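Local coordinates for protein transcriptional regulator KdgR (PDB 5Y6I) that probably binds DNA as a dimeric, IclR-type transcription factor that regulates gene expression, at residues A102-V107 and A225-V230; A214-A219 and R253-R258. All blocks are in the same frame, centred on the assembly; numbering follows the deposited sequence.

Contact 1 and contact 2 lie on one face of the same antiparallel sheet, their centres about 13 Å apart. Strands 209-217 and 223-232 are neighbours in it, and the two contacts are tied by probable hydrogen bonds from V216 N to A225 O (2.8 Å) and from L227 N to A214 O (2.9 Å). On the covering layer, contact 1 uses helix 93-108 and contact 2 uses helix 244-258. L227 joins them, since its CD1 packs on I255 CD1 at 3.5 Å while its CD2 meets L104 within contact 1. All four segments fall in the IclR C-terminal region, which in relatives carries the effector pocket.

Contact 1: residues A102-V107 and A225-V230; sequences AELRDV and AVLTVV
L104 reaches from helix 93-108 toward the sheet and sets a single methyl, CD2, on two side chains of strand 223-232. That methyl lies 3.8 Å from V229 CG2 and 3.9 Å from L227 CD2. V229 CG2 and L227 CD2 are themselves 5.2 Å apart, and seen from L104 CD2 they lie nearly at right angles, so the leucine tip bridges them. With CG trans to its backbone N (chi1 -176°), L104 extends toward the sheet, and its other methyl, CD1, is carried away from the strand. L227 is also extended; it runs past L104 in the opposite sense, the two touching through their CD2 methyls. V229 meets the leucine at a slant instead: its CG1 stands trans to the backbone N (chi1 174°), and CG2 is the branch that faces the helix. The grip is wholly apolar and modest, burying 91 Å² over both sides, and all three residues are buried. T228, between the two, turns to the far side of the strand, where its OG1 bonds to F113 O beside helix 150-158. L104 also packs against C112 of strand 111-118 and against R247 and T251 of helix 244-258. This layering, with helices 93-108 and 244-258 on one face of a central antiparallel sheet and helix 150-158 on the other, is characteristic of the GAF-like C-terminal domain of IclR regulators.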
loop_
_atom_site.group_PDB
_atom_site.type_symbol
_atom_site.label_atom_id
_atom_site.label_comp_id
_atom_site.label_asym_id
_atom_site.label_seq_id
_atom_site.Cartn_x
_atom_site.Cartn_y
_atom_site.Cartn_z
ATOM N N ALA A 102 8.956 8.311 -19.776
ATOM C CA ALA A 102 9.258 9.162 -20.914
ATOM C C ALA A 102 10.706 9.636 -20.875
ATOM O O ALA A 102 11.352 9.784 -21.923
ATOM C CB ALA A 102 8.289 10.336 -20.927
ATOM N N GLU A 103 11.237 9.865 -19.675
ATOM C CA GLU A 103 12.640 10.229 -19.557
ATOM C C GLU A 103 13.534 9.066 -19.959
ATOM O O GLU A 103 14.508 9.257 -20.693
ATOM C CB GLU A 103 12.934 10.708 -18.134
ATOM C CG GLU A 103 11.934 11.793 -17.694
ATOM C CD GLU A 103 12.137 12.329 -16.275
ATOM O OE1 GLU A 103 12.242 13.566 -16.123
ATOM O OE2 GLU A 103 12.164 11.527 -15.312
ATOM N N LEU A 104 13.201 7.846 -19.527
ATOM C CA LEU A 104 14.028 6.709 -19.906
ATOM C C LEU A 104 13.989 6.507 -21.409
ATOM O O LEU A 104 15.004 6.167 -22.028
ATOM C CB LEU A 104 13.565 5.443 -19.196
ATOM C CG LEU A 104 14.470 4.238 -19.477
ATOM C CD1 LEU A 104 15.797 4.412 -18.763
ATOM C CD2 LEU A 104 13.797 2.949 -19.039
ATOM N N ARG A 105 12.826 6.724 -22.019
ATOM C CA ARG A 105 12.760 6.650 -23.471
ATOM C C ARG A 105 13.696 7.671 -24.106
ATOM O O ARG A 105 14.395 7.360 -25.072
ATOM C CB ARG A 105 11.318 6.855 -23.936
ATOM C CG ARG A 105 11.104 6.727 -25.444
ATOM C CD ARG A 105 11.174 8.093 -26.082
ATOM N NE ARG A 105 10.641 9.160 -25.219
ATOM C CZ ARG A 105 9.394 9.631 -25.279
ATOM N NH1 ARG A 105 8.533 9.115 -26.150
ATOM N NH2 ARG A 105 8.996 10.607 -24.458
ATOM N N ASP A 106 13.747 8.888 -23.563
ATOM C CA ASP A 106 14.499 9.945 -24.229
ATOM C C ASP A 106 16.006 9.753 -24.109
ATOM O O ASP A 106 16.755 10.260 -24.952
ATOM C CB ASP A 106 14.098 11.308 -23.669
ATOM C CG ASP A 106 12.666 11.656 -23.978
ATOM O OD1 ASP A 106 12.070 10.975 -24.841
ATOM O OD2 ASP A 106 12.131 12.595 -23.358
ATOM N N VAL A 107 16.477 9.038 -23.086
ATOM C CA VAL A 107 17.917 8.816 -22.969
ATOM C C VAL A 107 18.373 7.621 -23.802
ATOM O O VAL A 107 19.480 7.635 -24.343
ATOM C CB VAL A 107 18.340 8.641 -21.501
ATOM C CG1 VAL A 107 18.364 9.984 -20.795
ATOM C CG2 VAL A 107 17.418 7.696 -20.810
ATOM N N ALA A 225 4.174 -3.003 -11.087
ATOM C CA ALA A 225 4.255 -3.005 -12.535
ATOM C C ALA A 225 5.600 -3.602 -12.934
ATOM O O ALA A 225 6.436 -3.933 -12.085
ATOM C CB ALA A 225 4.083 -1.591 -13.101
ATOM N N VAL A 226 5.784 -3.761 -14.248
ATOM C CA VAL A 226 7.066 -4.090 -14.851
ATOM C C VAL A 226 7.341 -3.044 -15.917
ATOM O O VAL A 226 6.438 -2.670 -16.676
ATOM C CB VAL A 226 7.079 -5.505 -15.455
ATOM C CG1 VAL A 226 8.471 -5.838 -16.049
ATOM C CG2 VAL A 226 6.704 -6.516 -14.396
ATOM N N LEU A 227 8.571 -2.544 -15.945
ATOM C CA LEU A 227 8.985 -1.533 -16.902
ATOM C C LEU A 227 10.055 -2.153 -17.785
ATOM O O LEU A 227 10.899 -2.919 -17.309
ATOM C CB LEU A 227 9.508 -0.276 -16.193
ATOM C CG LEU A 227 9.385 1.033 -16.976
ATOM C CD1 LEU A 227 9.406 2.210 -16.002
ATOM C CD2 LEU A 227 10.478 1.192 -18.027
ATOM N N THR A 228 10.028 -1.809 -19.068
ATOM C CA THR A 228 10.601 -2.677 -20.080
ATOM C C THR A 228 11.063 -1.870 -21.281
ATOM O O THR A 228 10.313 -1.026 -21.782
ATOM C CB THR A 228 9.547 -3.670 -20.524
ATOM O OG1 THR A 228 8.318 -2.952 -20.554
ATOM C CG2 THR A 228 9.382 -4.779 -19.556
ATOM N N VAL A 229 12.268 -2.169 -21.764
ATOM C CA VAL A 229 12.848 -1.517 -22.929
ATOM C C VAL A 229 12.925 -2.533 -24.061
ATOM O O VAL A 229 13.169 -3.724 -23.835
ATOM C CB VAL A 229 14.242 -0.947 -22.603
ATOM C CG1 VAL A 229 14.916 -0.378 -23.865
ATOM C CG2 VAL A 229 14.138 0.116 -21.507
ATOM N N VAL A 230 12.731 -2.071 -25.294
ATOM C CA VAL A 230 12.579 -3.016 -26.388
ATOM C C VAL A 230 13.033 -2.374 -27.695
ATOM O O VAL A 230 12.944 -1.156 -27.873
ATOM C CB VAL A 230 11.115 -3.521 -26.422
ATOM C CG1 VAL A 230 10.167 -2.369 -26.640
ATOM C CG2 VAL A 230 10.921 -4.630 -27.447
#

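Contact 2: residues A214-A219 and R253-R258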
loop_
_atom_site.group_PDB
_atom_site.type_symbol
_atom_site.label_atom_id
_atom_site.label_comp_id
_atom_site.label_asym_id
_atom_site.label_seq_id
_atom_site.Cartn_x
_atom_site.Cartn_y
_atom_site.Cartn_z
ATOM N N ALA A 214 12.446 -4.882 -15.802
ATOM C CA ALA A 214 12.673 -4.766 -14.375
ATOM C C ALA A 214 11.348 -4.501 -13.681
ATOM O O ALA A 214 10.428 -3.929 -14.281
ATOM C CB ALA A 214 13.653 -3.636 -14.039
ATOM N N PRO A 215 11.220 -4.912 -12.425
ATOM C CA PRO A 215 9.964 -4.726 -11.699
ATOM C C PRO A 215 9.919 -3.438 -10.888
ATOM O O PRO A 215 10.945 -2.910 -10.440
ATOM C CB PRO A 215 9.932 -5.937 -10.758
ATOM C CG PRO A 215 11.400 -6.185 -10.462
ATOM C CD PRO A 215 12.124 -5.863 -11.757
ATOM N N VAL A 216 8.686 -2.969 -10.672
ATOM C CA VAL A 216 8.385 -1.787 -9.864
ATOM C C VAL A 216 7.533 -2.201 -8.664
ATOM O O VAL A 216 6.515 -2.889 -8.826
ATOM C CB VAL A 216 7.666 -0.712 -10.699
ATOM C CG1 VAL A 216 7.391 0.514 -9.853
ATOM C CG2 VAL A 216 8.486 -0.375 -11.990
ATOM N N PHE A 217 7.936 -1.763 -7.470
ATOM C CA PHE A 217 7.343 -2.179 -6.204
ATOM C C PHE A 217 6.582 -1.034 -5.548
ATOM O O PHE A 217 6.929 0.138 -5.719
ATOM C CB PHE A 217 8.422 -2.660 -5.235
ATOM C CG PHE A 217 9.256 -3.779 -5.769
ATOM C CD1 PHE A 217 8.780 -5.084 -5.752
ATOM C CD2 PHE A 217 10.511 -3.537 -6.300
ATOM C CE1 PHE A 217 9.556 -6.134 -6.258
ATOM C CE2 PHE A 217 11.288 -4.578 -6.806
ATOM C CZ PHE A 217 10.814 -5.870 -6.781
ATOM N N ASP A 218 5.563 -1.378 -4.755
ATOM C CA ASP A 218 4.875 -0.350 -3.993
ATOM C C ASP A 218 5.474 -0.268 -2.598
ATOM O O ASP A 218 6.416 -0.990 -2.242
ATOM C CB ASP A 218 3.355 -0.584 -3.969
ATOM C CG ASP A 218 2.939 -1.873 -3.265
ATOM O OD1 ASP A 218 3.815 -2.597 -2.716
ATOM O OD2 ASP A 218 1.706 -2.167 -3.266
ATOM N N ALA A 219 4.926 0.664 -1.809
ATOM C CA ALA A 219 5.354 0.848 -0.428
ATOM C C ALA A 219 5.470 -0.474 0.312
ATOM O O ALA A 219 6.405 -0.672 1.098
ATOM C CB ALA A 219 4.369 1.767 0.295
ATOM N N ARG A 253 14.012 1.726 -9.777
ATOM C CA ARG A 253 14.243 2.020 -8.367
ATOM C C ARG A 253 13.731 3.399 -7.991
ATOM O O ARG A 253 13.297 3.609 -6.849
ATOM C CB ARG A 253 15.720 1.908 -8.042
ATOM C CG ARG A 253 16.149 0.482 -7.840
ATOM C CD ARG A 253 17.613 0.325 -8.150
ATOM N NE ARG A 253 18.006 -1.071 -8.069
ATOM C CZ ARG A 253 19.214 -1.524 -8.375
ATOM N NH1 ARG A 253 19.476 -2.819 -8.268
ATOM N NH2 ARG A 253 20.155 -0.683 -8.783
ATOM N N ALA A 254 13.768 4.351 -8.924
ATOM C CA ALA A 254 13.232 5.675 -8.616
ATOM C C ALA A 254 11.720 5.616 -8.458
ATOM O O ALA A 254 11.176 6.044 -7.434
ATOM C CB ALA A 254 13.626 6.680 -9.697
ATOM N N ILE A 255 11.025 5.076 -9.468
ATOM C CA ILE A 255 9.571 4.940 -9.390
ATOM C C ILE A 255 9.172 4.229 -8.102
ATOM O O ILE A 255 8.198 4.612 -7.441
ATOM C CB ILE A 255 9.033 4.192 -10.622
ATOM C CG1 ILE A 255 9.431 4.883 -11.923
ATOM C CG2 ILE A 255 7.513 4.035 -10.541
ATOM C CD1 ILE A 255 8.887 4.165 -13.166
ATOM N N SER A 256 9.927 3.190 -7.723
ATOM C CA SER A 256 9.616 2.449 -6.512
ATOM C C SER A 256 9.725 3.341 -5.293
ATOM O O SER A 256 8.763 3.503 -4.535
ATOM C CB SER A 256 10.550 1.248 -6.361
ATOM O OG SER A 256 10.130 0.172 -7.175
ATOM N N TRP A 257 10.916 3.905 -5.074
ATOM C CA TRP A 257 11.158 4.730 -3.897
ATOM C C TRP A 257 10.170 5.884 -3.814
ATOM O O TRP A 257 9.854 6.352 -2.714
ATOM C CB TRP A 257 12.597 5.230 -3.927
ATOM C CG TRP A 257 13.002 6.181 -2.850
ATOM C CD1 TRP A 257 13.738 5.900 -1.735
ATOM C CD2 TRP A 257 12.741 7.586 -2.815
ATOM N NE1 TRP A 257 13.930 7.042 -0.995
ATOM C CE2 TRP A 257 13.325 8.091 -1.639
ATOM C CE3 TRP A 257 12.053 8.466 -3.664
ATOM C CZ2 TRP A 257 13.244 9.440 -1.286
ATOM C CZ3 TRP A 257 11.968 9.796 -3.316
ATOM C CH2 TRP A 257 12.561 10.273 -2.136
ATOM N N ARG A 258 9.641 6.340 -4.949
ATOM C CA ARG A 258 8.627 7.383 -4.871
ATOM C C ARG A 258 7.279 6.849 -4.415
ATOM O O ARG A 258 6.444 7.630 -3.937
ATOM C CB ARG A 258 8.504 8.097 -6.217
ATOM C CG ARG A 258 9.630 9.118 -6.401
ATOM C CD ARG A 258 9.890 9.512 -7.849
ATOM N NE ARG A 258 8.654 9.788 -8.566
ATOM C CZ ARG A 258 8.596 10.448 -9.716
ATOM N NH1 ARG A 258 7.430 10.648 -10.318
ATOM N NH2 ARG A 258 9.713 10.923 -10.256
#
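S256 and F217 supply the one polar link between these segments: the backbone N-H of F217 points almost straight at S256 OG, N to OG 2.9 Å with an angle of 174° at the hydrogen. With OG beside the backbone N and anti to the carbonyl carbon (chi1 -80°), the serine hydroxyl also makes a weak hydrogen bond to T252 O, one turn back. The last backbone amide of strand 209-217 is thus held by a helix side chain. Strand and helix run almost parallel here, their axes 12° apart and 7.0 Å distant at closest approach. Helix 244-258 is one of the helices covering the sheet of the GAF-like IclR C-terminal domain, with helix 93-108 beside it through P100 and A97, which touch I255. Apolar contact comes from V216, whose CG1 meets I255 CG2 at 3.6 Å, the two side chains crossing at roughly a right angle. The same CG1 also brushes S256 OG at 3.8 Å, so one valine branch covers both helix residues. Beside its hydrogen bond, S256 OG also lies 3.8 Å from F217 CD2, approaching the ring obliquely, and the ring meets that of Y261. At the far side of the helix, W257 forms a cation-pi pair with R78 of the second subunit, and its carbonyl oxygen accepts a hydrogen bond from the same arginine.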